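Local coordinates for protein Ufm1-specific protease (PDB 5EJJ) that is a thiol protease that recognises the ubiquitin-like modifier ufm-1 and hydrolyses the peptide bond at its C-terminal glycine, and helps odorant receptors reach olfactory cilia, at residues D255-K258 with R259-E262; R62-L65 with E66-S70; L480-H483 with F484-G488. All blocks are in the same frame, centred on the assembly; numbering follows the deposited sequence.

Contact 1: D255-K258 with R259-E262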
# COMPACT_ATOMS: atom_id res chain seq x y z
N ASP A 255 22.98 -13.42 -1.43
CA ASP A 255 21.54 -13.46 -1.70
C ASP A 255 21.02 -12.05 -1.94
O ASP A 255 20.20 -11.84 -2.83
CB ASP A 255 20.79 -14.09 -0.52
CG ASP A 255 20.96 -15.61 -0.43
OD1 ASP A 255 20.87 -16.31 -1.48
OD2 ASP A 255 21.17 -16.11 0.72
N LEU A 256 21.50 -11.09 -1.14
CA LEU A 256 21.09 -9.70 -1.29
C LEU A 256 21.47 -9.18 -2.66
O LEU A 256 20.78 -8.36 -3.23
CB LEU A 256 21.74 -8.80 -0.25
CG LEU A 256 21.23 -8.71 1.19
CD1 LEU A 256 19.77 -8.29 1.30
CD2 LEU A 256 21.46 -10.02 1.86
N TYR A 257 22.61 -9.63 -3.18
CA TYR A 257 23.11 -9.08 -4.43
C TYR A 257 22.30 -9.58 -5.61
O TYR A 257 21.89 -8.79 -6.47
CB TYR A 257 24.61 -9.36 -4.60
CG TYR A 257 25.07 -9.34 -6.04
CD1 TYR A 257 25.37 -8.13 -6.67
CD2 TYR A 257 25.20 -10.52 -6.77
CE1 TYR A 257 25.79 -8.10 -7.98
CE2 TYR A 257 25.61 -10.50 -8.08
CZ TYR A 257 25.90 -9.29 -8.68
OH TYR A 257 26.31 -9.27 -9.99
N LYS A 258 22.05 -10.89 -5.66
CA LYS A 258 21.22 -11.42 -6.72
C LYS A 258 19.84 -10.75 -6.75
O LYS A 258 19.27 -10.57 -7.82
CB LYS A 258 21.10 -12.94 -6.67
CG LYS A 258 22.40 -13.65 -6.35
CD LYS A 258 22.53 -15.00 -7.06
CE LYS A 258 22.92 -14.82 -8.55
NZ LYS A 258 23.72 -15.98 -9.11
N ARG A 259 19.31 -10.35 -5.59
CA ARG A 259 17.99 -9.71 -5.58
C ARG A 259 17.99 -8.29 -6.11
O ARG A 259 17.13 -7.93 -6.92
CB ARG A 259 17.35 -9.76 -4.19
CG ARG A 259 16.40 -10.94 -4.06
CD ARG A 259 15.32 -10.70 -3.03
NE ARG A 259 15.84 -10.82 -1.67
CZ ARG A 259 16.18 -11.97 -1.11
NH1 ARG A 259 16.08 -13.11 -1.79
NH2 ARG A 259 16.64 -11.98 0.13
N SER A 260 18.95 -7.50 -5.66
CA SER A 260 19.11 -6.10 -6.08
C SER A 260 19.19 -6.02 -7.59
O SER A 260 18.67 -5.11 -8.22
CB SER A 260 20.42 -5.58 -5.54
OG SER A 260 21.46 -6.22 -6.27
N ARG A 261 19.89 -6.99 -8.17
CA ARG A 261 20.14 -7.00 -9.58
C ARG A 261 18.86 -7.31 -10.33
O ARG A 261 18.48 -6.55 -11.22
CB ARG A 261 21.20 -8.04 -9.89
CG ARG A 261 21.76 -7.90 -11.24
CD ARG A 261 22.62 -9.08 -11.62
NE ARG A 261 22.98 -8.93 -13.02
CZ ARG A 261 22.37 -9.56 -14.01
NH1 ARG A 261 21.40 -10.44 -13.75
NH2 ARG A 261 22.75 -9.32 -15.26
N GLU A 262 18.19 -8.40 -9.97
CA GLU A 262 16.88 -8.71 -10.56
C GLU A 262 15.88 -7.57 -10.37
O GLU A 262 15.08 -7.28 -11.27
CB GLU A 262 16.28 -9.98 -9.95
CG GLU A 262 14.88 -10.36 -10.48
CD GLU A 262 14.90 -10.88 -11.92
OE1 GLU A 262 15.98 -11.25 -12.44
OE2 GLU A 262 13.81 -10.92 -12.55

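Contact 2: R62-L65 with E66-S70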
# COMPACT_ATOMS: atom_id res chain seq x y z
N ARG A 62 2.22 -11.56 -19.35
CA ARG A 62 2.87 -12.35 -18.32
C ARG A 62 4.13 -11.62 -17.91
O ARG A 62 4.41 -11.43 -16.74
CB ARG A 62 3.19 -13.76 -18.80
CG ARG A 62 3.52 -14.73 -17.67
CD ARG A 62 4.31 -15.97 -18.13
NE ARG A 62 5.51 -15.67 -18.94
CZ ARG A 62 6.60 -14.99 -18.53
NH1 ARG A 62 6.69 -14.49 -17.29
NH2 ARG A 62 7.60 -14.80 -19.37
N GLN A 63 4.90 -11.19 -18.91
CA GLN A 63 6.13 -10.46 -18.66
C GLN A 63 5.88 -9.12 -18.00
O GLN A 63 6.71 -8.64 -17.23
CB GLN A 63 6.88 -10.23 -19.96
CG GLN A 63 7.32 -11.47 -20.68
CD GLN A 63 7.95 -11.15 -22.01
OE1 GLN A 63 8.18 -9.97 -22.34
NE2 GLN A 63 8.23 -12.18 -22.80
N PHE A 64 4.76 -8.47 -18.32
CA PHE A 64 4.47 -7.23 -17.62
C PHE A 64 4.20 -7.48 -16.13
O PHE A 64 4.70 -6.75 -15.28
CB PHE A 64 3.31 -6.45 -18.22
CG PHE A 64 3.07 -5.15 -17.52
CD1 PHE A 64 3.92 -4.06 -17.75
CD2 PHE A 64 2.05 -5.03 -16.59
CE1 PHE A 64 3.72 -2.86 -17.09
CE2 PHE A 64 1.84 -3.83 -15.93
CZ PHE A 64 2.67 -2.74 -16.18
N LEU A 65 3.43 -8.52 -15.84
CA LEU A 65 3.11 -8.85 -14.46
C LEU A 65 4.38 -9.09 -13.66
O LEU A 65 4.59 -8.42 -12.65
CB LEU A 65 2.20 -10.08 -14.37
CG LEU A 65 0.80 -9.86 -14.95
CD1 LEU A 65 -0.04 -11.05 -14.65
CD2 LEU A 65 0.15 -8.62 -14.41
N GLU A 66 5.21 -10.02 -14.12
CA GLU A 66 6.40 -10.45 -13.37
C GLU A 66 7.35 -9.29 -13.10
O GLU A 66 7.97 -9.23 -12.04
CB GLU A 66 7.10 -11.59 -14.12
CG GLU A 66 8.11 -12.43 -13.31
CD GLU A 66 8.29 -13.86 -13.93
OE1 GLU A 66 9.03 -14.71 -13.35
OE2 GLU A 66 7.69 -14.12 -15.00
N SER A 67 7.44 -8.34 -14.03
CA SER A 67 8.36 -7.24 -13.85
C SER A 67 7.86 -6.29 -12.77
O SER A 67 8.59 -5.40 -12.30
CB SER A 67 8.56 -6.47 -15.16
OG SER A 67 7.61 -5.43 -15.33
N SER A 68 6.61 -6.46 -12.39
CA SER A 68 5.99 -5.57 -11.43
C SER A 68 5.97 -6.11 -10.02
O SER A 68 5.66 -5.38 -9.09
CB SER A 68 4.60 -5.24 -11.88
OG SER A 68 4.67 -4.60 -13.14
N LEU A 69 6.32 -7.38 -9.86
CA LEU A 69 6.35 -8.02 -8.57
C LEU A 69 7.75 -7.96 -7.96
O LEU A 69 8.73 -7.70 -8.67
CB LEU A 69 5.91 -9.46 -8.72
CG LEU A 69 4.63 -9.53 -9.54
CD1 LEU A 69 4.23 -10.95 -9.75
CD2 LEU A 69 3.55 -8.80 -8.81
N SER A 70 7.84 -8.18 -6.66
CA SER A 70 9.11 -8.14 -5.96
C SER A 70 10.04 -9.20 -6.45
O SER A 70 9.61 -10.29 -6.80
CB SER A 70 8.94 -8.29 -4.46
OG SER A 70 8.65 -7.05 -3.86

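Contact 3: L480-H483 with F484-G488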
# COMPACT_ATOMS: atom_id res chain seq x y z
N LEU A 480 -22.04 3.12 14.00
CA LEU A 480 -20.63 3.54 14.01
C LEU A 480 -19.70 2.42 13.50
O LEU A 480 -18.70 2.70 12.82
CB LEU A 480 -20.22 3.97 15.42
CG LEU A 480 -18.91 4.76 15.53
CD1 LEU A 480 -19.03 6.12 14.84
CD2 LEU A 480 -18.46 4.94 16.98
N ALA A 481 -20.03 1.17 13.82
CA ALA A 481 -19.36 0.01 13.24
C ALA A 481 -19.68 -0.07 11.75
O ALA A 481 -18.80 -0.27 10.91
CB ALA A 481 -19.79 -1.27 13.94
N ARG A 482 -20.96 0.09 11.43
CA ARG A 482 -21.43 0.11 10.06
C ARG A 482 -20.66 1.14 9.23
O ARG A 482 -20.41 0.92 8.04
CB ARG A 482 -22.92 0.44 10.02
CG ARG A 482 -23.50 0.49 8.63
CD ARG A 482 -24.26 -0.78 8.31
NE ARG A 482 -24.40 -0.98 6.87
CZ ARG A 482 -23.66 -1.82 6.16
NH1 ARG A 482 -22.71 -2.55 6.75
NH2 ARG A 482 -23.86 -1.93 4.86
N HIS A 483 -20.29 2.26 9.86
CA HIS A 483 -19.52 3.29 9.17
C HIS A 483 -18.18 2.74 8.75
O HIS A 483 -17.87 2.69 7.55
CB HIS A 483 -19.30 4.53 10.05
CG HIS A 483 -18.26 5.47 9.51
ND1 HIS A 483 -18.46 6.23 8.37
CD2 HIS A 483 -17.02 5.77 9.95
CE1 HIS A 483 -17.38 6.95 8.13
NE2 HIS A 483 -16.49 6.70 9.08
N PHE A 484 -17.39 2.35 9.74
CA PHE A 484 -16.05 1.80 9.52
C PHE A 484 -15.98 0.65 8.50
O PHE A 484 -15.00 0.51 7.79
CB PHE A 484 -15.45 1.35 10.84
CG PHE A 484 -15.00 2.48 11.72
CD1 PHE A 484 -14.20 3.48 11.22
CD2 PHE A 484 -15.36 2.52 13.05
CE1 PHE A 484 -13.77 4.51 12.04
CE2 PHE A 484 -14.94 3.54 13.87
CZ PHE A 484 -14.14 4.53 13.37
N GLU A 485 -17.03 -0.17 8.42
CA GLU A 485 -17.05 -1.28 7.48
C GLU A 485 -17.40 -0.79 6.07
O GLU A 485 -17.40 -1.56 5.12
CB GLU A 485 -18.02 -2.37 7.94
CG GLU A 485 -17.54 -3.82 7.71
CD GLU A 485 -17.84 -4.36 6.29
OE1 GLU A 485 -19.02 -4.26 5.85
OE2 GLU A 485 -16.91 -4.88 5.63
N THR A 486 -17.71 0.49 5.94
CA THR A 486 -18.16 1.02 4.66
C THR A 486 -17.32 2.20 4.25
O THR A 486 -16.36 2.06 3.50
CB THR A 486 -19.63 1.48 4.74
OG1 THR A 486 -20.44 0.39 5.19
CG2 THR A 486 -20.12 1.92 3.37
N SER A 487 -17.67 3.37 4.74
CA SER A 487 -16.93 4.57 4.41
C SER A 487 -15.50 4.44 4.94
O SER A 487 -14.55 4.95 4.34
CB SER A 487 -17.64 5.80 4.98
OG SER A 487 -18.97 5.89 4.48
N GLY A 488 -15.35 3.73 6.06
CA GLY A 488 -14.05 3.43 6.63
C GLY A 488 -13.09 4.58 6.90
O GLY A 488 -11.89 4.37 6.95

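Contact 1: D255-K258 with R259-E262
Arg259 sits one helical turn after Asp255 and packs back on it. Its CB lies 3.8 Å from Asp255 O, and the same carbonyl oxygen stands over one face of the guanidinium group. Arg259 N donates to Asp255 O at 3.3 Å. The Arg259 chain bends at chi3 (-76°) and carries its head to partners beyond the turn: NE bonds to Pro246 O and NH2 forms a salt bridge with Asp251.

Lys258 takes part through its backbone. Its O accepts a nearly straight bond from Glu262 N (3.2 Å, 173°), while Glu262 pairs onward with Arg266.

Tyr257 runs alongside Arg261, both side chains pointing the same way. Tyr257 OH lies 4.0 Å from Arg261 CD and is itself bonded to Phe160 O, which fixes the end of the ring. Tyr257 O has two donors, Arg261 N at 3.2 Å and Ser260 OG at 2.6 Å. Ser260 can reach back because its OG sits between the backbone N and the carbonyl carbon (chi1 71°).

The i to i+4 backbone bonds, with Ser260 OG folded back on the carbonyl three residues before it, are those of a regular alpha-helix, here in the early turns of the long helix 253-280.

Contact 2: R62-L65 with E66-S70
Ser68 OG lies over one face of the Phe64 ring, 4.0 Å above the plane and offset toward the rim. The flat groups that meet each other are the Arg62 guanidinium and the Glu66 carboxylate. Glu66 OE2 comes to the edge of the guanidinium, near its plane, and forms a salt bridge with Arg62 NH1 at 2.5 Å. The two side chains run side by side, but the carboxylate is turned almost square to the guanidinium (84°). Both first torsions place CG beside the carbonyl carbon, and the bend of Arg62 at chi3 (51°) brings its head round to the extended Glu66. Each has a second partner: Arg62 NH2 pairs with Glu59, and Glu66 OE1 accepts from Leu75 N at strand 74-81.

Phe64 O is gripped by two hydroxyls from opposite faces of its plane, Ser67 OG at 3.2 Å and Ser68 OG at 3.0 Å. Ser67 OG also bonds to Asn270 of helix 253-280. Leu65 O accepts from Ser68 N at 2.8 Å, three residues on, and Leu69 CG packs against the same oxygen at 3.3 Å.

Chemically the turn has two sides. The ion pair braces one side of the helix, and the second oxygen of Glu66 ties that side to strand 74-81. The serines satisfy a carbonyl late in helix 59-68 and, through Asn270, join that helix to 253-280.

Contact 3: L480-H483 with F484-G488
His483 O is held by two backbone donors that reach it from opposite faces of its carbonyl plane. Thr486 N lies 2.7 Å away, and Gly488 N lies 3.1 Å away in a nearly straight bond (178°). The second bond spans five residues, so the chain leaving the helix curls round this one oxygen. Gly488 has a positive phi, and its backbone also bonds to Asn376. Beside this site Thr486 OG1 donates to Arg482 O at 2.9 Å. Thr486 N is poorly angled toward that carbonyl, so the hydroxyl supplies the bond in its place. Earlier in the turn Glu485 N bonds to Ala481 O at 3.1 Å.

The Arg482 guanidinium lies with one face over Thr486 OG1. Glu485 OE1 approaches its edge, near the plane, but at 4.2 Å from Arg482 NH1 this is only a loose attraction between opposite charges.

On the buried side the His483 ring extends beside its own carbonyl carbon (chi1 167°). Ser487 CB meets its CE1 at 3.4 Å, and NE2 bonds to Thr489 O. His483 CD2 lies over a face of the Phe484 ring. The two rings are inclined at 56° with centroids 5.3 Å apart. Phe484 CD2 also comes within 3.4 Å of Leu480 O. Beyond the turn Phe484 packs on Val491, Ile502 and Thr373, and Leu480 on Val505, so the end of helix 477-484 rests on the protease-domain sheet.

The chemistry implies that the last turn ends with its carbonyls largely satisfied locally. The NE2 bond to a carbonyl is consistent with a proton on that nitrogen, and it ties the ring to the chain running into strand 491-494.

All three are local contacts along a helix or at its end, and each lies away from the active-site residues. Contact 2 has no exposed residue, while contact 1 exposes Asp255 and Lys258, and contact 3 exposes Arg482, Glu485 and Thr486. Contacts 1 and 2 are neighbours, with nearest atoms about 6 Å apart. Both bear on helix 253-280: contact 1 forms its beginning, and contact 2 bonds to its Arg266 and Asn270. Contact 3 lies across the chain's centre, in the peptidase C78 region. Contact 1 keeps regular helical bonding. Contacts 2 and 3 are helix ends, where hydroxyls or wider turns take up carbonyls. Contact 2 alone has a salt bridge across its segments; contact 3 adds an aromatic pair instead.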